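Local coordinates for protein omega-class glutathione S-transferase (Bombyx mori, PDB 3WD6) that binds glutathione and probably catalyses glutathione transfer and the glutathione-dependent reduction of dehydroascorbate, at residues P66-L69 with T70-A74; I226-E229 with I230-K233. All coordinates share one frame; numbering follows the deposited sequence.

Interaction 1 (P66-L69 with T70-A74); sequences PEWL and TTKSA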
ATOM      1  N   PRO A  66     -16.898  12.005  -3.653  1.00 38.23           N
ATOM      2  CA  PRO A  66     -17.843  12.718  -2.790  1.00 35.91           C
ATOM      3  C   PRO A  66     -17.455  14.194  -2.681  1.00 40.29           C
ATOM      4  O   PRO A  66     -16.268  14.571  -2.615  1.00 33.72           O
ATOM      5  CB  PRO A  66     -17.685  12.019  -1.434  1.00 35.76           C
ATOM      6  CG  PRO A  66     -17.241  10.635  -1.781  1.00 36.42           C
ATOM      7  CD  PRO A  66     -16.328  10.820  -2.989  1.00 34.95           C
ATOM      8  N   GLU A  67     -18.484  15.026  -2.679  1.00 42.39           N
ATOM      9  CA  GLU A  67     -18.332  16.461  -2.583  1.00 41.05           C
ATOM     10  C   GLU A  67     -17.503  16.880  -1.346  1.00 41.34           C
ATOM     11  O   GLU A  67     -16.684  17.816  -1.423  1.00 37.50           O
ATOM     12  CB  GLU A  67     -19.735  17.087  -2.574  1.00 43.81           C
ATOM     13  CG  GLU A  67     -20.747  16.404  -1.595  1.00 50.44           C
ATOM     14  CD  GLU A  67     -21.481  15.166  -2.163  1.00 49.96           C
ATOM     15  OE1 GLU A  67     -21.426  14.923  -3.397  1.00 51.36           O
ATOM     16  OE2 GLU A  67     -22.137  14.443  -1.359  1.00 45.14           O
ATOM     17  N   TRP A  68     -17.689  16.163  -0.228  1.00 35.22           N
ATOM     18  CA  TRP A  68     -17.068  16.520   1.065  1.00 34.79           C
ATOM     19  C   TRP A  68     -15.647  15.975   1.309  1.00 35.29           C
ATOM     20  O   TRP A  68     -15.120  16.083   2.422  1.00 35.60           O
ATOM     21  CB  TRP A  68     -17.975  16.075   2.216  1.00 30.47           C
ATOM     22  CG  TRP A  68     -18.500  14.710   1.992  1.00 35.86           C
ATOM     23  CD1 TRP A  68     -19.744  14.378   1.555  1.00 35.18           C
ATOM     24  CD2 TRP A  68     -17.780  13.475   2.142  1.00 37.08           C
ATOM     25  NE1 TRP A  68     -19.860  13.012   1.443  1.00 35.39           N
ATOM     26  CE2 TRP A  68     -18.667  12.432   1.794  1.00 36.55           C
ATOM     27  CE3 TRP A  68     -16.475  13.151   2.543  1.00 33.31           C
ATOM     28  CZ2 TRP A  68     -18.298  11.076   1.845  1.00 35.77           C
ATOM     29  CZ3 TRP A  68     -16.104  11.805   2.587  1.00 34.01           C
ATOM     30  CH2 TRP A  68     -17.016  10.786   2.236  1.00 33.78           C
ATOM     31  N   LEU A  69     -15.025  15.402   0.284  1.00 35.88           N
ATOM     32  CA  LEU A  69     -13.733  14.748   0.463  1.00 35.19           C
ATOM     33  C   LEU A  69     -12.621  15.707   0.859  1.00 33.72           C
ATOM     34  O   LEU A  69     -11.894  15.448   1.836  1.00 30.05           O
ATOM     35  CB  LEU A  69     -13.326  13.980  -0.795  1.00 36.99           C
ATOM     36  CG  LEU A  69     -11.974  13.269  -0.707  1.00 34.00           C
ATOM     37  CD1 LEU A  69     -11.992  12.218   0.403  1.00 31.62           C
ATOM     38  CD2 LEU A  69     -11.619  12.651  -2.043  1.00 27.55           C
ATOM     39  N   THR A  70     -12.484  16.795   0.097  1.00 33.61           N
ATOM     40  CA  THR A  70     -11.411  17.776   0.314  1.00 32.79           C
ATOM     41  C   THR A  70     -11.495  18.396   1.701  1.00 31.78           C
ATOM     42  O   THR A  70     -10.540  19.008   2.191  1.00 33.12           O
ATOM     43  CB  THR A  70     -11.427  18.904  -0.748  1.00 36.64           C
ATOM     44  OG1 THR A  70     -12.782  19.272  -1.034  1.00 42.72           O
ATOM     45  CG2 THR A  70     -10.751  18.452  -2.033  1.00 31.98           C
ATOM     46  N   THR A  71     -12.660  18.247   2.320  1.00 33.79           N
ATOM     47  CA  THR A  71     -12.878  18.633   3.709  1.00 31.44           C
ATOM     48  C   THR A  71     -12.057  17.767   4.663  1.00 32.93           C
ATOM     49  O   THR A  71     -11.621  18.226   5.727  1.00 30.48           O
ATOM     50  CB  THR A  71     -14.375  18.489   4.027  1.00 34.91           C
ATOM     51  OG1 THR A  71     -15.030  19.736   3.748  1.00 37.25           O
ATOM     52  CG2 THR A  71     -14.602  18.101   5.470  1.00 34.15           C
ATOM     53  N   LYS A  72     -11.838  16.517   4.253  1.00 31.99           N
ATOM     54  CA  LYS A  72     -11.098  15.537   5.036  1.00 32.02           C
ATOM     55  C   LYS A  72      -9.683  15.342   4.496  1.00 31.77           C
ATOM     56  O   LYS A  72      -8.748  15.051   5.258  1.00 33.16           O
ATOM     57  CB  LYS A  72     -11.833  14.193   5.006  1.00 28.53           C
ATOM     58  CG  LYS A  72     -13.285  14.286   5.416  1.00 27.54           C
ATOM     59  CD  LYS A  72     -13.422  14.873   6.829  1.00 30.36           C
ATOM     60  CE  LYS A  72     -14.859  14.783   7.303  1.00 26.31           C
ATOM     61  NZ  LYS A  72     -15.004  15.510   8.575  1.00 34.26           N
ATOM     62  N   SER A  73      -9.533  15.489   3.183  1.00 28.70           N
ATOM     63  CA  SER A  73      -8.251  15.241   2.515  1.00 30.81           C
ATOM     64  C   SER A  73      -7.973  16.321   1.451  1.00 31.21           C
ATOM     65  O   SER A  73      -8.430  16.232   0.306  1.00 33.58           O
ATOM     66  CB  SER A  73      -8.249  13.832   1.892  1.00 31.09           C
ATOM     67  OG  SER A  73      -6.939  13.420   1.529  1.00 27.35           O
ATOM     68  N   ALA A  74      -7.210  17.335   1.839  1.00 32.14           N
ATOM     69  CA  ALA A  74      -7.062  18.540   1.030  1.00 34.18           C
ATOM     70  C   ALA A  74      -6.685  18.306  -0.442  1.00 33.74           C
ATOM     71  O   ALA A  74      -7.142  19.048  -1.321  1.00 37.90           O
ATOM     72  CB  ALA A  74      -6.084  19.521   1.697  1.00 28.99           C
TER
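Leu69 meets Lys72 and Ser73 through its backbone oxygen, which closes a single helical turn in the thioredoxin-like domain of this glutathione transferase. Ser73 N lies 2.7 Å from Leu69 O, in the carbonyl plane and at a C=O...N angle of 153°, an i to i+4 bond of the alpha-helical kind. Lys72 N reaches the same Leu69 O at 2.6 Å from above that plane, 47° out of it, so the oxygen is gripped twice by successive amides. One residue earlier the bonding is poorer: Thr71 N makes only a weak bond to Trp68 O, at 3.3 Å. Thr71 CB also sits against this carbonyl. The side chains follow the same turn. Lys72 CG approaches the indole of Trp68 obliquely, 4.4 Å from CE3, before the chain bends at chi2 (-58°) and carries the ammonium group away. Leu69 CD1 passes 4.3 Å from Ser73 CB. A type I beta turn, Pro66 to Leu69, leads into the helix; Leu69 N bonds back to Pro66 O at 3.3 Å. The same turn lays Pro66 CB 3.3 Å above one face of the Trp68 ring, offset toward its rim, which probably helps hold the indole in its tilt. Farther out, Trp68 packs on Tyr33 and Ile60 of the central sheet and gives its NE1 hydrogen to Asp21 O. The ammonium of Lys72 forms salt bridges with both Glu82 and Asp86, probably favouring its charged form, while Ser73 OG is hydrogen-bonded to Lys77 O.

Interaction 2 (I226-E229 with I230-K233); sequences IPLE and ILAK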
ATOM      1  N   ILE A 226      -5.973  -8.955  -1.462  1.00 19.49           N
ATOM      2  CA  ILE A 226      -6.940  -9.017  -2.539  1.00 22.80           C
ATOM      3  C   ILE A 226      -6.723 -10.331  -3.312  1.00 26.02           C
ATOM      4  O   ILE A 226      -5.624 -10.557  -3.849  1.00 25.22           O
ATOM      5  CB  ILE A 226      -6.760  -7.816  -3.465  1.00 22.80           C
ATOM      6  CG1 ILE A 226      -6.925  -6.528  -2.646  1.00 22.34           C
ATOM      7  CG2 ILE A 226      -7.737  -7.872  -4.661  1.00 23.67           C
ATOM      8  CD1 ILE A 226      -6.653  -5.241  -3.430  1.00 19.02           C
ATOM      9  N   PRO A 227      -7.754 -11.210  -3.365  1.00 26.08           N
ATOM     10  CA  PRO A 227      -7.574 -12.440  -4.160  1.00 24.41           C
ATOM     11  C   PRO A 227      -7.085 -12.085  -5.575  1.00 25.98           C
ATOM     12  O   PRO A 227      -7.639 -11.161  -6.206  1.00 25.19           O
ATOM     13  CB  PRO A 227      -8.983 -13.045  -4.208  1.00 24.42           C
ATOM     14  CG  PRO A 227      -9.671 -12.509  -2.989  1.00 22.32           C
ATOM     15  CD  PRO A 227      -9.124 -11.100  -2.822  1.00 24.10           C
ATOM     16  N   LEU A 228      -6.055 -12.780  -6.061  1.00 23.99           N
ATOM     17  CA  LEU A 228      -5.366 -12.357  -7.287  1.00 23.18           C
ATOM     18  C   LEU A 228      -6.242 -12.275  -8.550  1.00 25.55           C
ATOM     19  O   LEU A 228      -6.002 -11.428  -9.428  1.00 22.52           O
ATOM     20  CB  LEU A 228      -4.126 -13.222  -7.533  1.00 25.91           C
ATOM     21  CG  LEU A 228      -2.914 -12.773  -6.711  1.00 27.85           C
ATOM     22  CD1 LEU A 228      -1.787 -13.785  -6.780  1.00 28.27           C
ATOM     23  CD2 LEU A 228      -2.442 -11.390  -7.180  1.00 25.87           C
ATOM     24  N   GLU A 229      -7.246 -13.141  -8.652  1.00 23.53           N
ATOM     25  CA  GLU A 229      -8.125 -13.081  -9.809  1.00 24.53           C
ATOM     26  C   GLU A 229      -8.970 -11.815  -9.737  1.00 26.27           C
ATOM     27  O   GLU A 229      -9.291 -11.216 -10.761  1.00 28.95           O
ATOM     28  CB  GLU A 229      -9.016 -14.326  -9.909  1.00 26.29           C
ATOM     29  CG  GLU A 229     -10.129 -14.397  -8.868  1.00 27.69           C
ATOM     30  CD  GLU A 229      -9.652 -14.952  -7.538  1.00 29.33           C
ATOM     31  OE1 GLU A 229      -8.410 -14.997  -7.309  1.00 26.97           O
ATOM     32  OE2 GLU A 229     -10.527 -15.336  -6.721  1.00 30.49           O
ATOM     33  N   ILE A 230      -9.317 -11.388  -8.528  1.00 24.82           N
ATOM     34  CA  ILE A 230     -10.048 -10.131  -8.379  1.00 25.54           C
ATOM     35  C   ILE A 230      -9.184  -8.930  -8.744  1.00 27.16           C
ATOM     36  O   ILE A 230      -9.653  -7.962  -9.367  1.00 27.54           O
ATOM     37  CB  ILE A 230     -10.535  -9.919  -6.941  1.00 26.98           C
ATOM     38  CG1 ILE A 230     -11.478 -11.058  -6.517  1.00 24.73           C
ATOM     39  CG2 ILE A 230     -11.170  -8.528  -6.809  1.00 24.24           C
ATOM     40  CD1 ILE A 230     -12.741 -11.134  -7.356  1.00 24.60           C
ATOM     41  N   LEU A 231      -7.918  -8.978  -8.335  1.00 25.88           N
ATOM     42  CA  LEU A 231      -7.028  -7.852  -8.574  1.00 26.25           C
ATOM     43  C   LEU A 231      -6.759  -7.724 -10.075  1.00 28.91           C
ATOM     44  O   LEU A 231      -6.775  -6.625 -10.624  1.00 29.87           O
ATOM     45  CB  LEU A 231      -5.735  -8.015  -7.766  1.00 23.02           C
ATOM     46  CG  LEU A 231      -4.708  -6.879  -7.821  1.00 26.50           C
ATOM     47  CD1 LEU A 231      -5.307  -5.549  -7.367  1.00 25.90           C
ATOM     48  CD2 LEU A 231      -3.470  -7.231  -6.990  1.00 23.71           C
ATOM     49  N   ALA A 232      -6.524  -8.859 -10.733  1.00 30.94           N
ATOM     50  CA  ALA A 232      -6.364  -8.881 -12.183  1.00 32.70           C
ATOM     51  C   ALA A 232      -7.607  -8.348 -12.889  1.00 33.58           C
ATOM     52  O   ALA A 232      -7.482  -7.585 -13.846  1.00 36.58           O
ATOM     53  CB  ALA A 232      -6.034 -10.284 -12.675  1.00 30.21           C
ATOM     54  N   LYS A 233      -8.796  -8.749 -12.433  1.00 29.67           N
ATOM     55  CA  LYS A 233     -10.026  -8.215 -13.017  1.00 31.41           C
ATOM     56  C   LYS A 233     -10.011  -6.695 -12.896  1.00 38.06           C
ATOM     57  O   LYS A 233     -10.173  -5.967 -13.889  1.00 40.07           O
ATOM     58  CB  LYS A 233     -11.268  -8.766 -12.321  1.00 34.04           C
ATOM     59  CG  LYS A 233     -12.459  -8.977 -13.276  1.00 35.61           C
ATOM     60  CD  LYS A 233     -13.827  -8.792 -12.593  1.00 34.33           C
ATOM     61  CE  LYS A 233     -14.555 -10.117 -12.361  1.00 35.95           C
ATOM     62  NZ  LYS A 233     -16.039  -9.963 -12.500  1.00 33.18           N
TER
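Pro227 O is gripped by two amides of the first helical turn. Leu231 N bonds to it at 3.1 Å, in the carbonyl plane and with a C=O...N angle of 157°; Ile230 N adds a weak bond to this oxygen at 2.9 Å, bent to 121° at the hydrogen. The alpha-helical pattern then continues: Ala232 N donates to Leu228 O at 2.9 Å, nearly straight, and Lys233 N to Glu229 O at 3.0 Å. Pro227 is thus the N-cap of helix 228-240, and the residue before it, Ile226, meets Leu231 in the fourth position after the cap, the pairing known as a hydrophobic staple. Ile226 CG2 touches Leu231 CB at 3.7 Å, and the two side chains cross at about a right angle. With CG1 of Ile226 anti to the carbonyl carbon (chi1 -58°), CG2 is turned to the helix, and CD1, at the end of the other branch, comes to 4.2 Å from Leu231 CD1. The same methyl, Ile226 CG2, also nears Ile230 CG2. Beside this pair, Pro227 CB rests 3.9 Å from Ile230 CG1, so Ile230 packs on both residues ahead of the helix. Glu229, in the first turn, folds its chain back over the amide of Ile230; its carboxylate would probably interact favourably with the positive end of the helix dipole. Ile226 N is in turn held by Glu187 OE1 of helix 177-189, and the Ile226 side chain touches Arg36 and Tyr37, residues just ahead of Cys38, a glutathione-binding residue.

Interaction 1 and interaction 2 do not touch: their centres are 29 Å apart and their nearest atoms about 19 Å. Both contain a helical turn, and both lie near the glutathione site. In 66-74 the side chain of Leu69 lies about 7 Å from the bound glutathione and close to the side chains of Lys65 and Val78, two residues of the pocket. In 226-233 the Ile226 side chain is about 11 Å from the ligand and about 9 Å from the side chain of Cys38. A bound potassium ion lies about 4 Å from the Ala232 side chain of interaction 2, whereas one lies about 13 Å from the side chain of Ser73 of interaction 1.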